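Local coordinates for protein phosphoserine aminotransferase (PDB 2C0R) that catalyses, with pyridoxal 5'-phosphate as cofactor, the reversible transamination that turns 3-phosphohydroxypyruvate into phosphoserine in serine biosynthesis, at residues L89-T100 / I114-E124; E312-F322 / L350-R361. The protein carries 1 engineered substitution. All coordinates share one frame; numbering follows the deposited sequence.

Contact 1 (L89-T100 / I114-E124); sequences LKEGQTANYVMT and IGDTHVAASSE
Ala95 and Thr117 begin a parallel pairing in which Ala95, Tyr97 and Met99 each turn both N and O toward segment 114-124. Ala95 N donates to Asp116 O at 2.9 Å, nearly straight at 170°, and Ala95 O takes His118 N in return. Tyr97 repeats the pattern, its N bonded to His118 O and its O to Ala120 N, the latter at 2.8 Å. The next step breaks the register: Met99 N goes to Ala121 O rather than to the carbonyl of Ala120, so strand 117-122 carries one extra residue here, a beta bulge centred on Ala120, whose psi of -23° is far from extended. Met99 O then accepts Ser123 N at 2.9 Å and closes the pairing.

Side chains pack at both ends of the pairing. Met99 CG, anti to its own carbonyl carbon (chi1 -53°), crosses Val119 at about a right angle and sits 3.6 Å from Val119 CG1. At the other end Leu89 CD2 presses on Gly115 CA at 3.4 Å, tighter than usual, and a CB on Gly115 would clash with it. Water bridges both ends, one joining Gln93 O to Asp116 N and another Thr100 O to Ser123 OG.

Outside the pair, strand 143-149 bonds to the far edge of strand 94-99, and Tyr97, its hydroxyl bonded to Tyr145 OH, packs against helix 102-114. That helix connects the two strands, making this a beta-alpha-beta unit at the margin of the mixed seven-stranded sheet of a class-V aminotransferase.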
# COMPACT_ATOMS: atom_id res chain seq x y z
N LEU A 89 -18.54 8.74 -12.76
CA LEU A 89 -18.82 9.34 -14.06
C LEU A 89 -19.70 8.42 -14.88
O LEU A 89 -19.21 7.37 -15.26
CB LEU A 89 -17.49 9.55 -14.81
CG LEU A 89 -17.58 10.22 -16.18
CD1 LEU A 89 -18.39 11.49 -16.07
CD2 LEU A 89 -16.18 10.52 -16.72
N LYS A 90 -20.94 8.82 -15.17
CA LYS A 90 -21.79 7.95 -15.98
C LYS A 90 -21.87 8.43 -17.41
O LYS A 90 -21.55 9.59 -17.67
CB LYS A 90 -23.19 7.86 -15.35
CG LYS A 90 -23.18 7.10 -14.01
N GLU A 91 -22.26 7.61 -18.39
CA GLU A 91 -22.39 8.15 -19.75
C GLU A 91 -23.41 9.28 -19.74
O GLU A 91 -24.37 9.24 -18.98
CB GLU A 91 -22.83 7.10 -20.74
N GLY A 92 -23.22 10.31 -20.55
CA GLY A 92 -24.11 11.46 -20.53
C GLY A 92 -23.78 12.46 -19.42
O GLY A 92 -24.40 13.53 -19.35
N GLN A 93 -22.84 12.18 -18.52
CA GLN A 93 -22.44 13.18 -17.53
C GLN A 93 -21.04 13.70 -17.87
O GLN A 93 -20.37 13.10 -18.72
CB GLN A 93 -22.41 12.62 -16.11
CG GLN A 93 -23.76 12.12 -15.58
CD GLN A 93 -23.55 11.52 -14.20
OE1 GLN A 93 -22.68 10.66 -14.00
NE2 GLN A 93 -24.30 11.99 -13.23
N THR A 94 -20.58 14.76 -17.21
CA THR A 94 -19.22 15.25 -17.33
C THR A 94 -18.50 15.24 -15.99
O THR A 94 -19.12 15.63 -14.99
CB THR A 94 -19.12 16.67 -17.91
OG1 THR A 94 -20.03 17.51 -17.19
CG2 THR A 94 -19.56 16.74 -19.38
N ALA A 95 -17.23 14.84 -15.97
CA ALA A 95 -16.42 14.95 -14.75
C ALA A 95 -15.81 16.35 -14.83
O ALA A 95 -15.00 16.60 -15.73
CB ALA A 95 -15.38 13.87 -14.71
N ASN A 96 -16.26 17.19 -13.90
CA ASN A 96 -15.83 18.57 -13.87
C ASN A 96 -14.63 18.77 -12.95
O ASN A 96 -14.65 18.29 -11.80
CB ASN A 96 -16.97 19.48 -13.39
CG ASN A 96 -18.03 19.57 -14.50
OD1 ASN A 96 -18.34 18.57 -15.13
ND2 ASN A 96 -18.55 20.75 -14.72
N TYR A 97 -13.63 19.49 -13.48
CA TYR A 97 -12.35 19.72 -12.78
C TYR A 97 -12.03 21.21 -12.64
O TYR A 97 -12.28 21.97 -13.58
CB TYR A 97 -11.20 18.99 -13.54
CG TYR A 97 -11.30 17.50 -13.16
CD1 TYR A 97 -12.23 16.68 -13.79
CD2 TYR A 97 -10.48 16.96 -12.18
CE1 TYR A 97 -12.35 15.35 -13.49
CE2 TYR A 97 -10.62 15.61 -11.86
CZ TYR A 97 -11.54 14.83 -12.51
OH TYR A 97 -11.71 13.49 -12.19
N VAL A 98 -11.51 21.60 -11.48
CA VAL A 98 -10.88 22.92 -11.33
C VAL A 98 -9.39 22.75 -11.58
O VAL A 98 -8.78 21.96 -10.83
CB VAL A 98 -11.16 23.45 -9.93
CG1 VAL A 98 -10.51 24.86 -9.77
CG2 VAL A 98 -12.65 23.47 -9.60
N MET A 99 -8.83 23.42 -12.57
CA MET A 99 -7.49 23.15 -13.07
C MET A 99 -6.52 24.20 -12.51
O MET A 99 -6.42 25.31 -12.98
CB MET A 99 -7.41 23.11 -14.60
CG MET A 99 -8.43 22.16 -15.21
SD MET A 99 -8.25 20.44 -14.61
CE MET A 99 -6.57 20.13 -15.17
N THR A 100 -5.82 23.77 -11.45
CA THR A 100 -4.99 24.67 -10.65
C THR A 100 -3.52 24.34 -10.75
O THR A 100 -2.71 24.96 -10.03
CB THR A 100 -5.42 24.62 -9.15
OG1 THR A 100 -5.63 23.23 -8.81
CG2 THR A 100 -6.74 25.35 -8.98
N ILE A 114 -11.81 7.70 -18.73
CA ILE A 114 -13.08 7.10 -18.30
C ILE A 114 -14.30 7.68 -18.99
O ILE A 114 -15.30 7.01 -19.31
CB ILE A 114 -13.23 7.24 -16.78
CG1 ILE A 114 -12.05 6.72 -15.97
CG2 ILE A 114 -14.54 6.58 -16.34
CD1 ILE A 114 -11.61 5.33 -16.33
N GLY A 115 -14.30 8.98 -19.25
CA GLY A 115 -15.43 9.60 -19.93
C GLY A 115 -15.16 11.05 -20.26
O GLY A 115 -14.05 11.58 -20.27
N ASP A 116 -16.28 11.69 -20.51
CA ASP A 116 -16.36 13.10 -20.83
C ASP A 116 -15.98 13.96 -19.64
O ASP A 116 -16.36 13.64 -18.50
CB ASP A 116 -17.80 13.39 -21.27
CG ASP A 116 -18.03 12.77 -22.64
OD1 ASP A 116 -17.03 12.51 -23.35
OD2 ASP A 116 -19.24 12.60 -22.92
N THR A 117 -15.25 15.03 -19.90
CA THR A 117 -14.83 15.88 -18.80
C THR A 117 -15.13 17.33 -19.14
O THR A 117 -15.38 17.67 -20.29
CB THR A 117 -13.32 15.76 -18.50
OG1 THR A 117 -12.64 16.12 -19.72
CG2 THR A 117 -12.92 14.33 -18.10
N HIS A 118 -15.06 18.20 -18.17
CA HIS A 118 -15.31 19.63 -18.33
C HIS A 118 -14.40 20.43 -17.39
O HIS A 118 -14.37 20.13 -16.20
CB HIS A 118 -16.76 20.01 -18.00
CG HIS A 118 -16.98 21.48 -18.09
ND1 HIS A 118 -16.95 22.12 -19.31
CD2 HIS A 118 -17.23 22.43 -17.16
CE1 HIS A 118 -17.18 23.42 -19.11
NE2 HIS A 118 -17.35 23.63 -17.82
N VAL A 119 -13.72 21.43 -17.93
CA VAL A 119 -12.89 22.29 -17.09
C VAL A 119 -13.78 23.40 -16.53
O VAL A 119 -14.26 24.28 -17.28
CB VAL A 119 -11.70 22.84 -17.89
CG1 VAL A 119 -10.97 23.95 -17.12
CG2 VAL A 119 -10.73 21.70 -18.26
N ALA A 120 -14.06 23.40 -15.25
CA ALA A 120 -15.00 24.25 -14.54
C ALA A 120 -14.37 25.59 -14.21
O ALA A 120 -15.04 26.62 -14.01
CB ALA A 120 -15.59 23.59 -13.29
N ALA A 121 -13.04 25.61 -14.17
CA ALA A 121 -12.27 26.83 -13.95
C ALA A 121 -10.79 26.43 -14.09
O ALA A 121 -10.47 25.27 -13.92
CB ALA A 121 -12.51 27.48 -12.60
N SER A 122 -9.97 27.43 -14.41
CA SER A 122 -8.57 27.15 -14.67
C SER A 122 -7.69 28.35 -14.37
O SER A 122 -8.09 29.45 -14.70
CB SER A 122 -8.35 26.75 -16.15
OG SER A 122 -6.95 26.52 -16.41
N SER A 123 -6.55 28.12 -13.80
CA SER A 123 -5.56 29.18 -13.61
C SER A 123 -4.38 28.99 -14.55
O SER A 123 -3.34 29.63 -14.36
CB SER A 123 -5.11 29.21 -12.16
OG SER A 123 -4.67 27.89 -11.80
N GLU A 124 -4.55 28.20 -15.60
CA GLU A 124 -3.49 27.99 -16.57
C GLU A 124 -2.96 29.27 -17.20
O GLU A 124 -1.75 29.43 -17.43
CB GLU A 124 -4.04 27.07 -17.67
CG GLU A 124 -2.91 26.38 -18.43
CD GLU A 124 -3.41 25.64 -19.65
OE1 GLU A 124 -4.64 25.45 -19.79
OE2 GLU A 124 -2.57 25.25 -20.50
O HOH W 1 -19.03 10.55 -19.70
O HOH W 2 -3.18 27.62 -9.55

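Contact 2 (E312-F322 / L350-R361); sequences EFVKASEQEGF and LVQFMEHFKRSR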
# COMPACT_ATOMS: atom_id res chain seq x y z
N GLU A 312 23.09 26.15 -6.69
CA GLU A 312 24.07 26.50 -5.67
C GLU A 312 23.41 26.52 -4.29
O GLU A 312 23.96 26.01 -3.32
CB GLU A 312 24.70 27.85 -5.98
CG GLU A 312 25.77 28.22 -4.97
CD GLU A 312 27.08 27.51 -5.29
OE1 GLU A 312 27.18 26.89 -6.38
OE2 GLU A 312 27.99 27.59 -4.45
N PHE A 313 22.23 27.12 -4.20
CA PHE A 313 21.51 27.20 -2.93
C PHE A 313 21.27 25.78 -2.44
O PHE A 313 21.42 25.47 -1.27
CB PHE A 313 20.21 27.94 -3.16
CG PHE A 313 19.25 28.03 -2.00
CD1 PHE A 313 19.19 29.21 -1.28
CD2 PHE A 313 18.36 27.02 -1.67
CE1 PHE A 313 18.34 29.37 -0.22
CE2 PHE A 313 17.54 27.14 -0.57
CZ PHE A 313 17.50 28.33 0.14
N VAL A 314 20.80 24.89 -3.31
CA VAL A 314 20.42 23.52 -2.87
C VAL A 314 21.64 22.82 -2.31
O VAL A 314 21.67 22.20 -1.25
CB VAL A 314 19.80 22.74 -4.04
CG1 VAL A 314 19.77 21.24 -3.75
CG2 VAL A 314 18.40 23.24 -4.39
N LYS A 315 22.72 22.96 -3.09
CA LYS A 315 23.92 22.22 -2.74
C LYS A 315 24.43 22.74 -1.41
O LYS A 315 24.78 21.97 -0.50
CB LYS A 315 24.94 22.37 -3.86
N ALA A 316 24.46 24.06 -1.26
CA ALA A 316 24.92 24.60 0.01
C ALA A 316 23.98 24.20 1.12
O ALA A 316 24.40 23.90 2.23
CB ALA A 316 25.01 26.11 -0.16
N SER A 317 22.65 24.21 0.87
CA SER A 317 21.75 23.81 1.92
C SER A 317 21.95 22.35 2.35
O SER A 317 21.85 22.03 3.55
CB SER A 317 20.29 23.98 1.54
OG SER A 317 19.79 22.99 0.67
N GLU A 318 22.28 21.47 1.44
CA GLU A 318 22.52 20.07 1.81
C GLU A 318 23.72 19.93 2.72
O GLU A 318 23.76 19.09 3.61
CB GLU A 318 22.67 19.25 0.53
CG GLU A 318 21.33 19.10 -0.18
CD GLU A 318 21.40 18.52 -1.58
OE1 GLU A 318 22.46 18.57 -2.26
OE2 GLU A 318 20.35 17.99 -2.02
N GLN A 319 24.71 20.79 2.51
CA GLN A 319 25.88 20.79 3.36
C GLN A 319 25.60 21.28 4.77
O GLN A 319 26.35 21.04 5.71
CB GLN A 319 26.92 21.75 2.76
CG GLN A 319 27.58 21.22 1.51
CD GLN A 319 28.64 22.20 1.02
OE1 GLN A 319 28.79 23.33 1.52
NE2 GLN A 319 29.41 21.74 0.02
N GLU A 320 24.49 21.99 4.90
CA GLU A 320 24.09 22.47 6.24
C GLU A 320 22.93 21.65 6.82
O GLU A 320 22.33 22.10 7.80
CB GLU A 320 23.66 23.94 6.20
CG GLU A 320 24.70 24.86 5.55
CD GLU A 320 26.00 24.78 6.34
OE1 GLU A 320 27.08 25.03 5.76
OE2 GLU A 320 25.87 24.47 7.54
N GLY A 321 22.61 20.48 6.26
CA GLY A 321 21.65 19.59 6.91
C GLY A 321 20.23 19.67 6.40
O GLY A 321 19.32 19.01 6.90
N PHE A 322 19.98 20.49 5.38
CA PHE A 322 18.68 20.57 4.77
C PHE A 322 18.48 19.48 3.72
O PHE A 322 19.37 19.16 2.94
CB PHE A 322 18.49 21.95 4.07
CG PHE A 322 18.53 23.05 5.11
CD1 PHE A 322 19.73 23.71 5.39
CD2 PHE A 322 17.37 23.41 5.78
CE1 PHE A 322 19.76 24.71 6.35
CE2 PHE A 322 17.43 24.42 6.75
CZ PHE A 322 18.62 25.05 7.03
N LEU A 350 16.02 27.28 8.27
CA LEU A 350 15.96 27.59 6.85
C LEU A 350 16.08 29.09 6.59
O LEU A 350 16.82 29.56 5.70
CB LEU A 350 14.62 27.05 6.27
CG LEU A 350 14.39 27.48 4.81
CD1 LEU A 350 15.49 26.99 3.90
CD2 LEU A 350 12.99 27.02 4.36
N VAL A 351 15.37 29.88 7.39
CA VAL A 351 15.39 31.33 7.18
C VAL A 351 16.78 31.86 7.44
O VAL A 351 17.23 32.79 6.76
CB VAL A 351 14.33 31.98 8.09
CG1 VAL A 351 14.58 33.48 8.27
CG2 VAL A 351 12.94 31.68 7.50
N GLN A 352 17.46 31.31 8.44
CA GLN A 352 18.84 31.72 8.75
C GLN A 352 19.72 31.39 7.56
O GLN A 352 20.51 32.24 7.12
CB GLN A 352 19.33 31.03 10.01
CG GLN A 352 18.63 31.38 11.31
CD GLN A 352 19.07 30.61 12.53
OE1 GLN A 352 18.34 30.59 13.53
NE2 GLN A 352 20.24 29.98 12.51
N PHE A 353 19.59 30.16 7.05
CA PHE A 353 20.35 29.78 5.87
C PHE A 353 20.05 30.69 4.69
O PHE A 353 20.96 31.12 3.98
CB PHE A 353 20.05 28.32 5.52
CG PHE A 353 20.73 27.95 4.19
CD1 PHE A 353 22.09 27.67 4.20
CD2 PHE A 353 20.02 27.89 2.99
CE1 PHE A 353 22.74 27.36 3.02
CE2 PHE A 353 20.68 27.58 1.81
CZ PHE A 353 22.03 27.30 1.82
N MET A 354 18.77 30.99 4.50
CA MET A 354 18.41 31.87 3.40
C MET A 354 19.00 33.26 3.56
O MET A 354 19.39 33.88 2.58
CB MET A 354 16.86 31.99 3.33
CG MET A 354 16.25 30.75 2.70
SD MET A 354 14.44 30.77 2.88
CE MET A 354 14.01 32.07 1.71
N GLU A 355 19.09 33.76 4.80
CA GLU A 355 19.70 35.07 5.03
C GLU A 355 21.18 35.04 4.70
O GLU A 355 21.69 35.93 4.02
CB GLU A 355 19.47 35.47 6.49
CG GLU A 355 20.14 36.80 6.79
CD GLU A 355 19.48 38.03 6.22
OE1 GLU A 355 20.14 39.08 6.22
OE2 GLU A 355 18.31 37.97 5.76
N HIS A 356 21.90 34.02 5.16
CA HIS A 356 23.31 33.84 4.82
C HIS A 356 23.54 33.74 3.31
O HIS A 356 24.47 34.37 2.76
CB HIS A 356 23.92 32.58 5.45
CG HIS A 356 25.29 32.23 4.91
ND1 HIS A 356 26.42 32.99 5.15
CD2 HIS A 356 25.72 31.21 4.14
CE1 HIS A 356 27.48 32.49 4.56
NE2 HIS A 356 27.08 31.39 3.94
N PHE A 357 22.74 32.93 2.63
CA PHE A 357 22.99 32.75 1.20
C PHE A 357 22.74 34.03 0.44
O PHE A 357 23.48 34.39 -0.46
CB PHE A 357 22.12 31.57 0.72
CG PHE A 357 22.53 31.09 -0.66
CD1 PHE A 357 23.46 30.08 -0.79
CD2 PHE A 357 21.97 31.68 -1.79
CE1 PHE A 357 23.78 29.65 -2.07
CE2 PHE A 357 22.30 31.24 -3.05
CZ PHE A 357 23.25 30.25 -3.19
N LYS A 358 21.70 34.75 0.83
CA LYS A 358 21.44 36.07 0.22
C LYS A 358 22.54 37.07 0.38
O LYS A 358 22.94 37.78 -0.55
CB LYS A 358 20.14 36.57 0.89
CG LYS A 358 19.77 38.01 0.50
CD LYS A 358 18.48 38.35 1.24
CE LYS A 358 18.69 38.62 2.72
NZ LYS A 358 17.38 38.93 3.37
N ARG A 359 23.03 37.14 1.63
CA ARG A 359 24.12 38.05 1.92
C ARG A 359 25.40 37.72 1.17
O ARG A 359 26.13 38.67 0.84
CB ARG A 359 24.41 38.06 3.44
CG ARG A 359 23.35 38.71 4.31
CD ARG A 359 23.80 38.90 5.74
NE ARG A 359 23.77 37.71 6.57
CZ ARG A 359 23.22 37.65 7.77
NH1 ARG A 359 22.63 38.72 8.28
NH2 ARG A 359 23.26 36.51 8.45
N SER A 360 25.73 36.45 0.97
CA SER A 360 26.97 36.05 0.32
C SER A 360 26.84 35.95 -1.19
O SER A 360 27.81 36.09 -1.95
CB SER A 360 27.45 34.73 0.97
OG SER A 360 26.46 33.72 0.86
N ARG A 361 25.63 35.74 -1.71
CA ARG A 361 25.52 35.50 -3.15
C ARG A 361 24.79 36.63 -3.87
O ARG A 361 24.64 36.64 -5.09
CB ARG A 361 24.83 34.17 -3.49
CG ARG A 361 25.83 33.01 -3.57
CD ARG A 361 26.20 32.55 -2.14
NE ARG A 361 26.74 31.21 -2.19
CZ ARG A 361 27.15 30.51 -1.14
NH1 ARG A 361 27.09 31.06 0.08
NH2 ARG A 361 27.61 29.29 -1.38
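Phe353 and Phe313 bury more surface here than any other residue, and their rings meet edge-to-face. The edge of Phe353 comes in over the face of Phe313, with centroids 5.0 Å apart and planes at 72°. Phe353 CE2 is the leading atom, 3.6 Å from Phe313 CE1. Phe353 CG lies anti to the backbone N of its own residue (chi1 174°), which sends the ring across to helix 307-319, where Ser317 CA covers one of its faces and Phe353 CZ comes to 3.3 Å from Ser317 N.

Phe313 serves in two roles: while its face receives Phe353, its own edge is turned to the face of Phe357, giving a second T-shaped pair with centroids 5.2 Å apart. Met354 CG meets the Phe313 rim in the ring plane, 3.7 Å from CZ. Phe357 is sandwiched, with Phe313 CB over one face and Arg361 CD over the opposite one.

Phe322, whose N bonds to Ser317 O in the Schellman motif that ends the helix, completes the aromatic cluster by resting CE2 3.5 Å from Leu350 CA and CE1 against Phe353 CB; Tyr6 meets its ring from outside the pair. Trading Phe353 for an alanine would probably open a gap between the helices, beside Ser317 and Ala316, and leave the face of Phe313 without its edge-on partner.

No hydrogen bond joins the segments. Polar chemistry is confined to a long salt bridge at the margin, Glu312 OE2 to Arg361 NH2 at 3.5 Å, so the union of the two helices probably rests chiefly on the fit of aromatic and other apolar surfaces.

Contact 1 and contact 2 illustrate two ways of joining parts of one chain: the first chiefly by backbone hydrogen bonds between strands, the second by aromatic rings with none of those bonds. They follow one another along the sequence, their centres are 42 Å apart, and their nearest atoms are still about 21 Å apart, so neither touches the other. Only contact 1 comes near the cofactor. The side chain of Thr100 lies about 9 Å from a bound pyridoxal phosphate and about 7 Å from that of Trp103, which binds it, while the side chain of Tyr97 is about 8 Å from that of Asp173. Contact 2 lies away from the cofactor pocket.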